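PDB 6K8H: aminotransferase class-III from Sphaerobacter thermophilus DSM 20745, which belongs to the class-III aminotransferase family, also named an omega-transaminase, and holds (5-hydroxy-4,6-dimethylpyridin-3-yl)methyl dihydrogen phosphate in its pocket. Local coordinates for residues L22-R25 and A26-L30; E206-I209 and E210-R213; G265-Q268 and S269-G272; S389-S392 and A393-A397. One frame throughout, in Å; residues are numbered along the deposited sequence.

All four contacts are local, each within a single run of chain, so none encloses a loop; they follow one another in series and neither nest nor cross. Contact 1 comes first, in helix 18-29, where the chain meets the second subunit. Contact 2 follows at the C-terminal end of helix 202-211, which follows strand 194-197 and precedes strand 216-221 along the chain, both in the seven-stranded mixed sheet. Contact 3 forms the short helix 266-271 of the unit joining strands 251-255 and 277-281 of that sheet; its centre is about 25 Å from that of contact 2. Contact 4 starts helix 393-408, beyond strand 373-377 of the three-stranded antiparallel sheet, with its nearest atoms about 16 Å from contact 3.

Contact 1: L22-R25 and A26-L30; sequences LFER and ARRVL
In the last turns of helix 18-29, Arg27 crosses the Phe23 side chain at a slant, while Arg28 folds back over the backbone of Glu24 and Arg25. Arg27 CD makes an off-centre CH-pi contact with the Phe23 ring, 4.3 Å from its centroid, and the guanidinium continues past the ring with its plane turned 31° from it. Arg27 CG sits between its own backbone N and carbonyl carbon (chi1 48°), which also brings CG to 3.1 Å from Phe23 O. This N-terminal helix packs against the second subunit, where the guanidinium of Arg25 forms salt bridges with Glu102 and Glu109 of that subunit. On its own chain, Leu22 and Ala26 rest on Tyr47. Arg25 CA lies over one face of the Arg28 guanidinium, 3.9 Å above its plane. Arg28 NH2 remains 4.4 Å from Glu24 OE1, too far for a salt bridge, so any attraction between the opposite charges is probably weak. The backbone pattern tightens here: Ala26 N and Arg27 N donate four residues back, to Leu22 O and Phe23 O, but Arg28 N turns to Arg25 O at 3.1 Å, reaching it from above the carbonyl plane.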
ATOM      1  N   LEU B  22      20.383  -0.660  18.724  1.00 13.63           N
ATOM      2  CA  LEU B  22      19.267  -0.266  17.881  1.00 12.73           C
ATOM      3  C   LEU B  22      17.992  -0.971  18.306  1.00 12.49           C
ATOM      4  O   LEU B  22      16.934  -0.351  18.354  1.00 13.39           O
ATOM      5  CB  LEU B  22      19.582  -0.554  16.412  1.00 10.66           C
ATOM      6  CG  LEU B  22      20.617   0.386  15.797  1.00 11.08           C
ATOM      7  CD1 LEU B  22      21.156  -0.190  14.497  1.00 13.23           C
ATOM      8  CD2 LEU B  22      20.007   1.751  15.590  1.00 16.70           C
ATOM      9  N   PHE B  23      18.068  -2.272  18.607  1.00 13.03           N
ATOM     10  CA  PHE B  23      16.876  -2.998  19.045  1.00 15.14           C
ATOM     11  C   PHE B  23      16.329  -2.431  20.346  1.00 13.91           C
ATOM     12  O   PHE B  23      15.106  -2.354  20.537  1.00 14.34           O
ATOM     13  CB  PHE B  23      17.202  -4.478  19.221  1.00 12.41           C
ATOM     14  CG  PHE B  23      16.030  -5.319  19.640  1.00 17.34           C
ATOM     15  CD1 PHE B  23      14.957  -5.524  18.774  1.00 18.11           C
ATOM     16  CD2 PHE B  23      16.016  -5.941  20.881  1.00 19.27           C
ATOM     17  CE1 PHE B  23      13.883  -6.313  19.151  1.00 18.96           C
ATOM     18  CE2 PHE B  23      14.950  -6.731  21.262  1.00 20.63           C
ATOM     19  CZ  PHE B  23      13.879  -6.919  20.397  1.00 21.10           C
ATOM     20  N   GLU B  24      17.222  -2.070  21.271  1.00 14.13           N
ATOM     21  CA  GLU B  24      16.776  -1.481  22.530  1.00 15.62           C
ATOM     22  C   GLU B  24      16.032  -0.176  22.299  1.00 14.86           C
ATOM     23  O   GLU B  24      15.022   0.096  22.963  1.00 16.23           O
ATOM     24  CB  GLU B  24      17.969  -1.251  23.456  1.00 23.08           C
ATOM     25  CG  GLU B  24      17.563  -0.695  24.800  1.00 28.64           C
ATOM     26  CD  GLU B  24      18.744  -0.498  25.725  1.00 40.71           C
ATOM     27  OE1 GLU B  24      19.827  -0.074  25.251  1.00 38.15           O
ATOM     28  OE2 GLU B  24      18.592  -0.775  26.934  1.00 39.90           O
ATOM     29  N   ARG B  25      16.528   0.656  21.379  1.00 15.07           N
ATOM     30  CA  ARG B  25      15.788   1.860  20.994  1.00 16.03           C
ATOM     31  C   ARG B  25      14.461   1.500  20.323  1.00 15.56           C
ATOM     32  O   ARG B  25      13.405   2.066  20.637  1.00 13.58           O
ATOM     33  CB  ARG B  25      16.635   2.712  20.044  1.00 15.43           C
ATOM     34  CG  ARG B  25      17.687   3.572  20.690  1.00 19.75           C
ATOM     35  CD  ARG B  25      18.547   4.225  19.610  1.00 18.75           C
ATOM     36  NE  ARG B  25      17.752   5.121  18.767  1.00 20.34           N
ATOM     37  CZ  ARG B  25      18.171   5.635  17.614  1.00 19.83           C
ATOM     38  NH1 ARG B  25      19.378   5.345  17.145  1.00 19.64           N
ATOM     39  NH2 ARG B  25      17.384   6.440  16.927  1.00 18.87           N
ATOM     40  N   ALA B  26      14.503   0.548  19.392  1.00 12.66           N
ATOM     41  CA  ALA B  26      13.337   0.234  18.576  1.00 12.35           C
ATOM     42  C   ALA B  26      12.174  -0.245  19.429  1.00 10.87           C
ATOM     43  O   ALA B  26      11.021   0.143  19.196  1.00  9.77           O
ATOM     44  CB  ALA B  26      13.704  -0.819  17.531  1.00  8.11           C
ATOM     45  N   ARG B  27      12.450  -1.081  20.429  1.00 11.51           N
ATOM     46  CA  ARG B  27      11.342  -1.669  21.175  1.00 10.75           C
ATOM     47  C   ARG B  27      10.594  -0.654  22.022  1.00 12.63           C
ATOM     48  O   ARG B  27       9.524  -0.987  22.535  1.00 12.88           O
ATOM     49  CB  ARG B  27      11.816  -2.826  22.052  1.00 15.05           C
ATOM     50  CG  ARG B  27      13.025  -2.523  22.876  1.00 23.22           C
ATOM     51  CD  ARG B  27      13.659  -3.811  23.379  1.00 28.85           C
ATOM     52  NE  ARG B  27      13.023  -4.273  24.607  1.00 37.04           N
ATOM     53  CZ  ARG B  27      12.050  -5.178  24.660  1.00 42.38           C
ATOM     54  NH1 ARG B  27      11.585  -5.740  23.544  1.00 41.15           N
ATOM     55  NH2 ARG B  27      11.543  -5.523  25.837  1.00 44.97           N
ATOM     56  N   ARG B  28      11.113   0.569  22.173  1.00 12.56           N
ATOM     57  CA  ARG B  28      10.360   1.596  22.886  1.00 14.60           C
ATOM     58  C   ARG B  28       9.286   2.231  22.011  1.00 12.39           C
ATOM     59  O   ARG B  28       8.273   2.714  22.529  1.00 13.93           O
ATOM     60  CB  ARG B  28      11.306   2.681  23.410  1.00 17.02           C
ATOM     61  CG  ARG B  28      12.305   2.204  24.476  1.00 15.70           C
ATOM     62  CD  ARG B  28      13.204   3.353  24.922  1.00 23.63           C
ATOM     63  NE  ARG B  28      14.602   2.937  25.076  1.00 32.87           N
ATOM     64  CZ  ARG B  28      15.646   3.592  24.562  1.00 36.33           C
ATOM     65  NH1 ARG B  28      15.458   4.702  23.852  1.00 32.01           N
ATOM     66  NH2 ARG B  28      16.883   3.139  24.757  1.00 33.13           N
ATOM     67  N   VAL B  29       9.479   2.250  20.691  1.00  9.97           N
ATOM     68  CA  VAL B  29       8.602   2.996  19.797  1.00  9.83           C
ATOM     69  C   VAL B  29       7.973   2.142  18.701  1.00 11.40           C
ATOM     70  O   VAL B  29       7.147   2.661  17.928  1.00 10.21           O
ATOM     71  CB  VAL B  29       9.343   4.205  19.186  1.00 10.10           C
ATOM     72  CG1 VAL B  29       9.740   5.196  20.320  1.00 10.07           C
ATOM     73  CG2 VAL B  29      10.601   3.759  18.418  1.00  9.35           C
ATOM     74  N   LEU B  30       8.367   0.873  18.619  1.00  8.31           N
ATOM     75  CA  LEU B  30       7.784  -0.091  17.654  1.00 11.09           C
ATOM     76  C   LEU B  30       7.419  -1.356  18.431  1.00 11.16           C
ATOM     77  O   LEU B  30       8.167  -1.702  19.347  1.00 12.07           O
ATOM     78  CB  LEU B  30       8.813  -0.411  16.570  1.00 10.45           C
ATOM     79  CG  LEU B  30       9.308   0.772  15.743  1.00 12.75           C
ATOM     80  CD1 LEU B  30      10.781   0.613  15.438  1.00 16.11           C
ATOM     81  CD2 LEU B  30       8.513   0.919  14.456  1.00 13.80           C
TER

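Contact 2: E206-I209 and E210-R213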
ATOM      1  N   GLU B 206     -10.871 -28.921  -9.132  1.00 12.06           N
ATOM      2  CA  GLU B 206     -12.046 -28.905  -9.996  1.00 15.98           C
ATOM      3  C   GLU B 206     -13.315 -29.188  -9.209  1.00 14.30           C
ATOM      4  O   GLU B 206     -14.334 -28.516  -9.412  1.00 13.92           O
ATOM      5  CB  GLU B 206     -11.877 -29.913 -11.134  1.00 17.93           C
ATOM      6  CG  GLU B 206     -10.929 -29.442 -12.226  1.00 18.82           C
ATOM      7  CD  GLU B 206     -10.934 -30.342 -13.452  1.00 25.74           C
ATOM      8  OE1 GLU B 206     -11.282 -31.540 -13.316  1.00 24.64           O
ATOM      9  OE2 GLU B 206     -10.597 -29.847 -14.550  1.00 26.95           O
ATOM     10  N   ARG B 207     -13.278 -30.166  -8.299  1.00 14.58           N
ATOM     11  CA  ARG B 207     -14.487 -30.487  -7.546  1.00 16.27           C
ATOM     12  C   ARG B 207     -14.938 -29.298  -6.696  1.00 16.09           C
ATOM     13  O   ARG B 207     -16.139 -29.000  -6.615  1.00 13.44           O
ATOM     14  CB  ARG B 207     -14.254 -31.720  -6.671  1.00 19.93           C
ATOM     15  CG  ARG B 207     -14.150 -33.055  -7.426  1.00 23.13           C
ATOM     16  CD  ARG B 207     -13.975 -34.224  -6.441  1.00 25.62           C
ATOM     17  NE  ARG B 207     -12.579 -34.391  -6.031  1.00 37.22           N
ATOM     18  CZ  ARG B 207     -12.175 -34.732  -4.804  1.00 40.93           C
ATOM     19  NH1 ARG B 207     -13.068 -34.939  -3.839  1.00 27.25           N
ATOM     20  NH2 ARG B 207     -10.870 -34.860  -4.540  1.00 33.71           N
ATOM     21  N   LEU B 208     -13.985 -28.590  -6.078  1.00 13.46           N
ATOM     22  CA  LEU B 208     -14.342 -27.431  -5.265  1.00  9.87           C
ATOM     23  C   LEU B 208     -14.863 -26.272  -6.113  1.00 14.23           C
ATOM     24  O   LEU B 208     -15.835 -25.609  -5.730  1.00 14.02           O
ATOM     25  CB  LEU B 208     -13.144 -26.995  -4.427  1.00 12.40           C
ATOM     26  CG  LEU B 208     -12.956 -27.827  -3.160  1.00 13.53           C
ATOM     27  CD1 LEU B 208     -11.551 -27.627  -2.599  1.00 11.47           C
ATOM     28  CD2 LEU B 208     -14.003 -27.459  -2.120  1.00 16.00           C
ATOM     29  N   ILE B 209     -14.231 -25.999  -7.249  1.00 13.35           N
ATOM     30  CA  ILE B 209     -14.735 -24.893  -8.112  1.00 10.61           C
ATOM     31  C   ILE B 209     -16.142 -25.240  -8.622  1.00 16.50           C
ATOM     32  O   ILE B 209     -17.019 -24.374  -8.577  1.00 12.74           O
ATOM     33  CB  ILE B 209     -13.742 -24.589  -9.245  1.00 12.00           C
ATOM     34  CG1 ILE B 209     -12.481 -23.927  -8.681  1.00 11.42           C
ATOM     35  CG2 ILE B 209     -14.403 -23.740 -10.313  1.00 11.89           C
ATOM     36  CD1 ILE B 209     -11.319 -23.884  -9.620  1.00 10.51           C
ATOM     37  N   GLU B 210     -16.348 -26.502  -8.985  1.00 12.88           N
ATOM     38  CA  GLU B 210     -17.646 -26.961  -9.536  1.00 17.75           C
ATOM     39  C   GLU B 210     -18.746 -26.738  -8.492  1.00 17.01           C
ATOM     40  O   GLU B 210     -19.787 -26.200  -8.834  1.00 18.66           O
ATOM     41  CB  GLU B 210     -17.508 -28.443  -9.870  1.00 18.68           C
ATOM     42  CG  GLU B 210     -18.066 -28.797 -11.227  1.00 25.84           C
ATOM     43  CD  GLU B 210     -19.547 -28.529 -11.272  1.00 32.44           C
ATOM     44  OE1 GLU B 210     -20.127 -28.435 -10.195  1.00 35.68           O
ATOM     45  OE2 GLU B 210     -20.107 -28.411 -12.372  1.00 46.77           O
ATOM     46  N   GLN B 211     -18.437 -27.069  -7.244  1.00 14.00           N
ATOM     47  CA  GLN B 211     -19.335 -26.975  -6.072  1.00 16.04           C
ATOM     48  C   GLN B 211     -19.717 -25.515  -5.804  1.00 18.38           C
ATOM     49  O   GLN B 211     -20.855 -25.290  -5.396  1.00 16.46           O
ATOM     50  CB  GLN B 211     -18.596 -27.570  -4.876  1.00 20.76           C
ATOM     51  CG  GLN B 211     -19.334 -27.443  -3.558  1.00 30.15           C
ATOM     52  CD  GLN B 211     -18.763 -28.349  -2.495  1.00 38.80           C
ATOM     53  OE1 GLN B 211     -19.084 -28.223  -1.318  1.00 45.04           O
ATOM     54  NE2 GLN B 211     -17.933 -29.291  -2.913  1.00 30.63           N
ATOM     55  N   HIS B 212     -18.791 -24.581  -6.034  1.00 15.50           N
ATOM     56  CA  HIS B 212     -19.007 -23.177  -5.678  1.00 18.73           C
ATOM     57  C   HIS B 212     -19.094 -22.268  -6.902  1.00 14.07           C
ATOM     58  O   HIS B 212     -18.853 -21.060  -6.790  1.00 16.01           O
ATOM     59  CB  HIS B 212     -17.897 -22.670  -4.753  1.00 12.88           C
ATOM     60  CG  HIS B 212     -17.789 -23.410  -3.460  1.00 14.94           C
ATOM     61  ND1 HIS B 212     -18.519 -23.066  -2.343  1.00 18.16           N
ATOM     62  CD2 HIS B 212     -17.029 -24.473  -3.101  1.00 14.95           C
ATOM     63  CE1 HIS B 212     -18.207 -23.879  -1.348  1.00 19.78           C
ATOM     64  NE2 HIS B 212     -17.309 -24.744  -1.783  1.00 17.42           N
ATOM     65  N   ARG B 213     -19.436 -22.822  -8.063  1.00 13.57           N
ATOM     66  CA  ARG B 213     -19.245 -22.113  -9.322  1.00 16.85           C
ATOM     67  C   ARG B 213     -20.108 -20.859  -9.438  1.00 17.80           C
ATOM     68  O   ARG B 213     -19.716 -19.906 -10.119  1.00 18.41           O
ATOM     69  CB  ARG B 213     -19.546 -23.044 -10.483  1.00 16.60           C
ATOM     70  CG  ARG B 213     -20.934 -23.655 -10.406  1.00 19.31           C
ATOM     71  CD  ARG B 213     -21.169 -24.622 -11.550  1.00 27.79           C
ATOM     72  NE  ARG B 213     -21.421 -23.912 -12.799  1.00 34.17           N
ATOM     73  CZ  ARG B 213     -21.744 -24.506 -13.945  1.00 34.69           C
ATOM     74  NH1 ARG B 213     -21.845 -25.831 -14.007  1.00 30.58           N
ATOM     75  NH2 ARG B 213     -21.949 -23.775 -15.033  1.00 31.02           N
TER
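Leu208 O is met by both the backbone and the ring of His212 at the C-terminal end of helix 202-211, an element of the alpha/beta domain that carries the seven-stranded sheet. Among the backbone hydrogen bonds, Glu210 N to Glu206 O (2.9 Å) and Gln211 N to Arg207 O (3.1 Å) continue the regular i to i+4 pattern. The pattern frays at His212, the first residue to leave helical backbone angles: its N-H is shared between Leu208 O and, weakly, Ile209 O, each at 3.1 Å, and the bond to Leu208 O is bent to 136°.

Three charged pairs involve this stretch. Glu210 OE2 and Arg213 NH1 form a salt bridge at 3.5 Å, the glutamate chain being bent at chi2 (-63°). Farther back, Glu206 pairs with Arg240 of helix 235-248, and Arg207 with Asp203 one turn earlier in its own helix.

Apolar contacts fasten the helix to its surroundings. Ile209 packs on Leu241, Ile244 and Tyr248 of helix 235-248, whereas Leu208 touches Phe176 and Leu197, and His212 rests on Val195.

The imidazole has two further neighbours. One of its faces is covered by Gln211 CG, 3.7 Å above the ring plane and offset toward its rim. At the ring edge, His212 CD2 comes within 3.1 Å of Leu208 O, which lies in the ring plane.

Contact 3: G265-Q268 and S269-G272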
ATOM      1  N   GLY B 265       8.260 -12.170 -20.288  1.00 10.62           N
ATOM      2  CA  GLY B 265       6.812 -12.078 -20.250  1.00 13.39           C
ATOM      3  C   GLY B 265       6.171 -12.737 -19.039  1.00 11.29           C
ATOM      4  O   GLY B 265       4.998 -13.120 -19.085  1.00 10.25           O
ATOM      5  N   GLY B 266       6.926 -12.902 -17.959  1.00  9.10           N
ATOM      6  CA  GLY B 266       6.384 -13.461 -16.741  1.00 10.05           C
ATOM      7  C   GLY B 266       6.304 -14.982 -16.739  1.00 10.84           C
ATOM      8  O   GLY B 266       6.502 -15.678 -17.749  1.00 14.28           O
ATOM      9  N   MET B 267       6.007 -15.505 -15.548  1.00 11.01           N
ATOM     10  CA  MET B 267       5.848 -16.947 -15.408  1.00 11.02           C
ATOM     11  C   MET B 267       4.652 -17.439 -16.203  1.00 15.14           C
ATOM     12  O   MET B 267       4.670 -18.565 -16.708  1.00 11.25           O
ATOM     13  CB  MET B 267       5.701 -17.337 -13.937  1.00 14.44           C
ATOM     14  CG  MET B 267       5.909 -18.816 -13.686  1.00 14.03           C
ATOM     15  SD  MET B 267       7.533 -19.333 -14.281  1.00 21.25           S
ATOM     16  CE  MET B 267       7.584 -21.045 -13.771  1.00 18.55           C
ATOM     17  N   GLN B 268       3.617 -16.606 -16.354  1.00  9.66           N
ATOM     18  CA  GLN B 268       2.498 -16.994 -17.210  1.00 11.76           C
ATOM     19  C   GLN B 268       2.964 -17.283 -18.633  1.00 13.23           C
ATOM     20  O   GLN B 268       2.455 -18.199 -19.286  1.00 12.51           O
ATOM     21  CB  GLN B 268       1.427 -15.903 -17.218  1.00 11.02           C
ATOM     22  CG  GLN B 268       1.907 -14.547 -17.691  1.00 15.18           C
ATOM     23  CD  GLN B 268       0.860 -13.468 -17.459  1.00 12.74           C
ATOM     24  OE1 GLN B 268       0.096 -13.140 -18.354  1.00 13.05           O
ATOM     25  NE2 GLN B 268       0.797 -12.947 -16.237  1.00 12.81           N
ATOM     26  N   SER B 269       3.943 -16.525 -19.126  1.00 13.40           N
ATOM     27  CA  SER B 269       4.470 -16.817 -20.458  1.00 16.03           C
ATOM     28  C   SER B 269       5.269 -18.107 -20.447  1.00 17.31           C
ATOM     29  O   SER B 269       5.224 -18.882 -21.412  1.00 13.77           O
ATOM     30  CB  SER B 269       5.317 -15.655 -20.973  1.00 16.50           C
ATOM     31  OG  SER B 269       4.462 -14.596 -21.391  1.00 16.81           O
ATOM     32  N   VAL B 270       6.018 -18.355 -19.370  1.00 12.76           N
ATOM     33  CA  VAL B 270       6.736 -19.630 -19.286  1.00 15.44           C
ATOM     34  C   VAL B 270       5.757 -20.809 -19.333  1.00 17.88           C
ATOM     35  O   VAL B 270       5.977 -21.798 -20.043  1.00 15.01           O
ATOM     36  CB  VAL B 270       7.617 -19.680 -18.028  1.00 11.60           C
ATOM     37  CG1 VAL B 270       8.176 -21.078 -17.853  1.00 14.82           C
ATOM     38  CG2 VAL B 270       8.747 -18.697 -18.149  1.00 10.25           C
ATOM     39  N   LEU B 271       4.678 -20.736 -18.557  1.00 11.07           N
ATOM     40  CA  LEU B 271       3.746 -21.851 -18.410  1.00 12.25           C
ATOM     41  C   LEU B 271       2.652 -21.864 -19.467  1.00 17.78           C
ATOM     42  O   LEU B 271       1.873 -22.823 -19.512  1.00 15.14           O
ATOM     43  CB  LEU B 271       3.106 -21.839 -17.010  1.00 15.21           C
ATOM     44  CG  LEU B 271       4.088 -21.924 -15.833  1.00 13.05           C
ATOM     45  CD1 LEU B 271       3.359 -21.764 -14.506  1.00 14.26           C
ATOM     46  CD2 LEU B 271       4.875 -23.227 -15.852  1.00 16.45           C
ATOM     47  N   GLY B 272       2.573 -20.835 -20.307  1.00 15.33           N
ATOM     48  CA  GLY B 272       1.663 -20.849 -21.439  1.00 16.04           C
ATOM     49  C   GLY B 272       0.192 -20.745 -21.097  1.00 17.09           C
ATOM     50  O   GLY B 272      -0.633 -21.387 -21.755  1.00 19.17           O
TER
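Met267 reaches Val270 and Leu271 by placing CG anti to its backbone N (chi1 -164°) and then bending at chi2 (57°), which brings the thioether against the two side chains of the next turn. This is the short helix 266-271 of a beta-alpha-beta unit, between strands 251-255 and 277-281. The sulfur meets the branch point of valine, Met267 SD lying 3.8 Å from Val270 CB. Met267 CG touches Leu271 CD1 at 4.0 Å, and Met267 CE extends to the neighbourhood of Val270 CG1 and Leu271 CD2, so the methionine touches both branched side chains along its length. The side chain of Met267 lies about 11 Å from the bound (5-hydroxy-4,6-dimethylpyridin-3-yl)methyl dihydrogen phosphate.

Inside the helix, Val270 N donates to Gly266 O, and Leu271 N to Met267 O at 2.9 Å. The helix stops at Gly272, whose positive phi suits glycine; its N makes weak bonds to Gln268 O and Ser269 O. The Gln268 amide is bonded outside the helix, to Ser117, Glu256 and Thr278, while Glu256 also accepts from Met267 N. At the opposite end of the helix, Ser269 OG donates to Gly265 O at 2.8 Å, approaching from above the carbonyl plane, 43° out of it.

Contact 4: S389-S392 and A393-A397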
ATOM      1  N   SER B 389       5.769 -29.868   1.560  1.00 10.25           N
ATOM      2  CA  SER B 389       6.651 -28.726   1.776  1.00 10.83           C
ATOM      3  C   SER B 389       6.761 -28.349   3.252  1.00 12.66           C
ATOM      4  O   SER B 389       7.664 -27.593   3.611  1.00 13.94           O
ATOM      5  CB  SER B 389       6.206 -27.510   0.948  1.00 11.18           C
ATOM      6  OG  SER B 389       4.889 -27.093   1.251  1.00 15.94           O
ATOM      7  N   VAL B 390       5.860 -28.840   4.106  1.00 13.38           N
ATOM      8  CA  VAL B 390       5.917 -28.531   5.529  1.00 10.26           C
ATOM      9  C   VAL B 390       7.079 -29.270   6.178  1.00 15.94           C
ATOM     10  O   VAL B 390       7.267 -30.477   5.974  1.00 12.99           O
ATOM     11  CB  VAL B 390       4.591 -28.886   6.219  1.00 13.14           C
ATOM     12  CG1 VAL B 390       4.645 -28.479   7.674  1.00 12.76           C
ATOM     13  CG2 VAL B 390       3.416 -28.202   5.516  1.00 13.45           C
ATOM     14  N   LEU B 391       7.832 -28.562   7.012  1.00 12.53           N
ATOM     15  CA  LEU B 391       9.035 -29.114   7.625  1.00 11.96           C
ATOM     16  C   LEU B 391       8.746 -29.670   9.014  1.00 13.94           C
ATOM     17  O   LEU B 391       7.961 -29.100   9.782  1.00 15.51           O
ATOM     18  CB  LEU B 391      10.131 -28.046   7.719  1.00 13.64           C
ATOM     19  CG  LEU B 391      10.636 -27.472   6.391  1.00 17.28           C
ATOM     20  CD1 LEU B 391      11.869 -26.603   6.591  1.00 14.23           C
ATOM     21  CD2 LEU B 391      10.927 -28.600   5.402  1.00 14.46           C
ATOM     22  N   SER B 392       9.405 -30.780   9.336  1.00 15.07           N
ATOM     23  CA  SER B 392       9.371 -31.319  10.684  1.00 17.57           C
ATOM     24  C   SER B 392      10.225 -30.456  11.610  1.00 14.98           C
ATOM     25  O   SER B 392      10.958 -29.566  11.169  1.00 16.50           O
ATOM     26  CB  SER B 392       9.883 -32.759  10.688  1.00 16.62           C
ATOM     27  OG  SER B 392      11.251 -32.795  10.304  1.00 14.92           O
ATOM     28  N   ALA B 393      10.128 -30.736  12.914  1.00 15.48           N
ATOM     29  CA  ALA B 393      10.964 -30.034  13.885  1.00 17.53           C
ATOM     30  C   ALA B 393      12.445 -30.240  13.593  1.00 15.92           C
ATOM     31  O   ALA B 393      13.230 -29.284  13.626  1.00 14.95           O
ATOM     32  CB  ALA B 393      10.633 -30.500  15.302  1.00 22.24           C
ATOM     33  N   GLN B 394      12.841 -31.481  13.289  1.00 11.79           N
ATOM     34  CA  GLN B 394      14.236 -31.767  12.973  1.00 16.83           C
ATOM     35  C   GLN B 394      14.686 -30.994  11.745  1.00 14.78           C
ATOM     36  O   GLN B 394      15.802 -30.453  11.707  1.00 14.61           O
ATOM     37  CB  GLN B 394      14.432 -33.265  12.743  1.00 18.22           C
ATOM     38  CG  GLN B 394      15.763 -33.602  12.101  1.00 15.09           C
ATOM     39  CD  GLN B 394      16.039 -35.088  12.054  1.00 17.20           C
ATOM     40  OE1 GLN B 394      16.126 -35.690  10.984  1.00 26.60           O
ATOM     41  NE2 GLN B 394      16.173 -35.689  13.214  1.00 11.60           N
ATOM     42  N   GLU B 395      13.829 -30.931  10.729  1.00 10.91           N
ATOM     43  CA  GLU B 395      14.184 -30.190   9.527  1.00 12.93           C
ATOM     44  C   GLU B 395      14.270 -28.693   9.798  1.00 10.80           C
ATOM     45  O   GLU B 395      15.181 -28.026   9.291  1.00 10.67           O
ATOM     46  CB  GLU B 395      13.184 -30.501   8.416  1.00 12.43           C
ATOM     47  CG  GLU B 395      13.450 -31.861   7.794  1.00 14.56           C
ATOM     48  CD  GLU B 395      12.268 -32.432   7.035  1.00 16.30           C
ATOM     49  OE1 GLU B 395      11.167 -31.829   7.074  1.00 14.29           O
ATOM     50  OE2 GLU B 395      12.453 -33.506   6.410  1.00 17.26           O
ATOM     51  N   ARG B 396      13.352 -28.147  10.604  1.00  8.64           N
ATOM     52  CA  ARG B 396      13.434 -26.727  10.941  1.00 15.04           C
ATOM     53  C   ARG B 396      14.738 -26.411  11.673  1.00  9.62           C
ATOM     54  O   ARG B 396      15.422 -25.432  11.348  1.00  9.84           O
ATOM     55  CB  ARG B 396      12.214 -26.294  11.771  1.00 14.94           C
ATOM     56  CG  ARG B 396      10.907 -26.251  10.976  1.00 16.30           C
ATOM     57  CD  ARG B 396       9.765 -25.568  11.753  1.00 18.61           C
ATOM     58  NE  ARG B 396       9.513 -26.181  13.063  1.00 23.69           N
ATOM     59  CZ  ARG B 396       8.616 -27.144  13.292  1.00 23.15           C
ATOM     60  NH1 ARG B 396       7.871 -27.619  12.303  1.00 18.40           N
ATOM     61  NH2 ARG B 396       8.459 -27.631  14.517  1.00 19.29           N
ATOM     62  N   ALA B 397      15.109 -27.241  12.655  1.00 10.92           N
ATOM     63  CA  ALA B 397      16.365 -27.011  13.382  1.00 10.65           C
ATOM     64  C   ALA B 397      17.591 -27.124  12.469  1.00 11.20           C
ATOM     65  O   ALA B 397      18.523 -26.310  12.561  1.00  9.68           O
ATOM     66  CB  ALA B 397      16.481 -27.988  14.554  1.00 14.12           C
TER
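Glu395 folds back over Ser392 at the start of helix 393-408, where the two residues form a capping box. Its CG lies anti to the carbonyl carbon (chi1 -77°), and the chain then runs extended past the serine. Glu395 CB and CG each pass 3.5 Å from Ser392 OG, and the carboxylate carbon CD comes slightly nearer still. At the tip, Glu395 OE1 accepts from Ser392 N at 3.1 Å; the bond is nearly straight, 168°, but meets the oxygen on its anti side, 35° out of the carboxylate plane. The same OE1 touches Leu391 CD2, the leucine and glutamate chains crossing at about a right angle. The other oxygen, OE2, is engaged in a salt bridge with Arg381, which probably helps hold the carboxylate in place.

The reciprocal half of the box comes from the serine. Ser392 OG, set between its backbone N and carbonyl carbon, accepts from Glu395 N at 3.2 Å, giving that first-turn N-H a partner. One residue on, Arg396 N donates to Ser392 O and opens the regular helical pattern.

Arg396 then turns its long chain back toward the loop, its CG packing on Leu391 CB at 3.8 Å. One face of its guanidinium lies over the first residues of the helix, with Ala393 CA 3.5 Å above the plane and offset toward the rim.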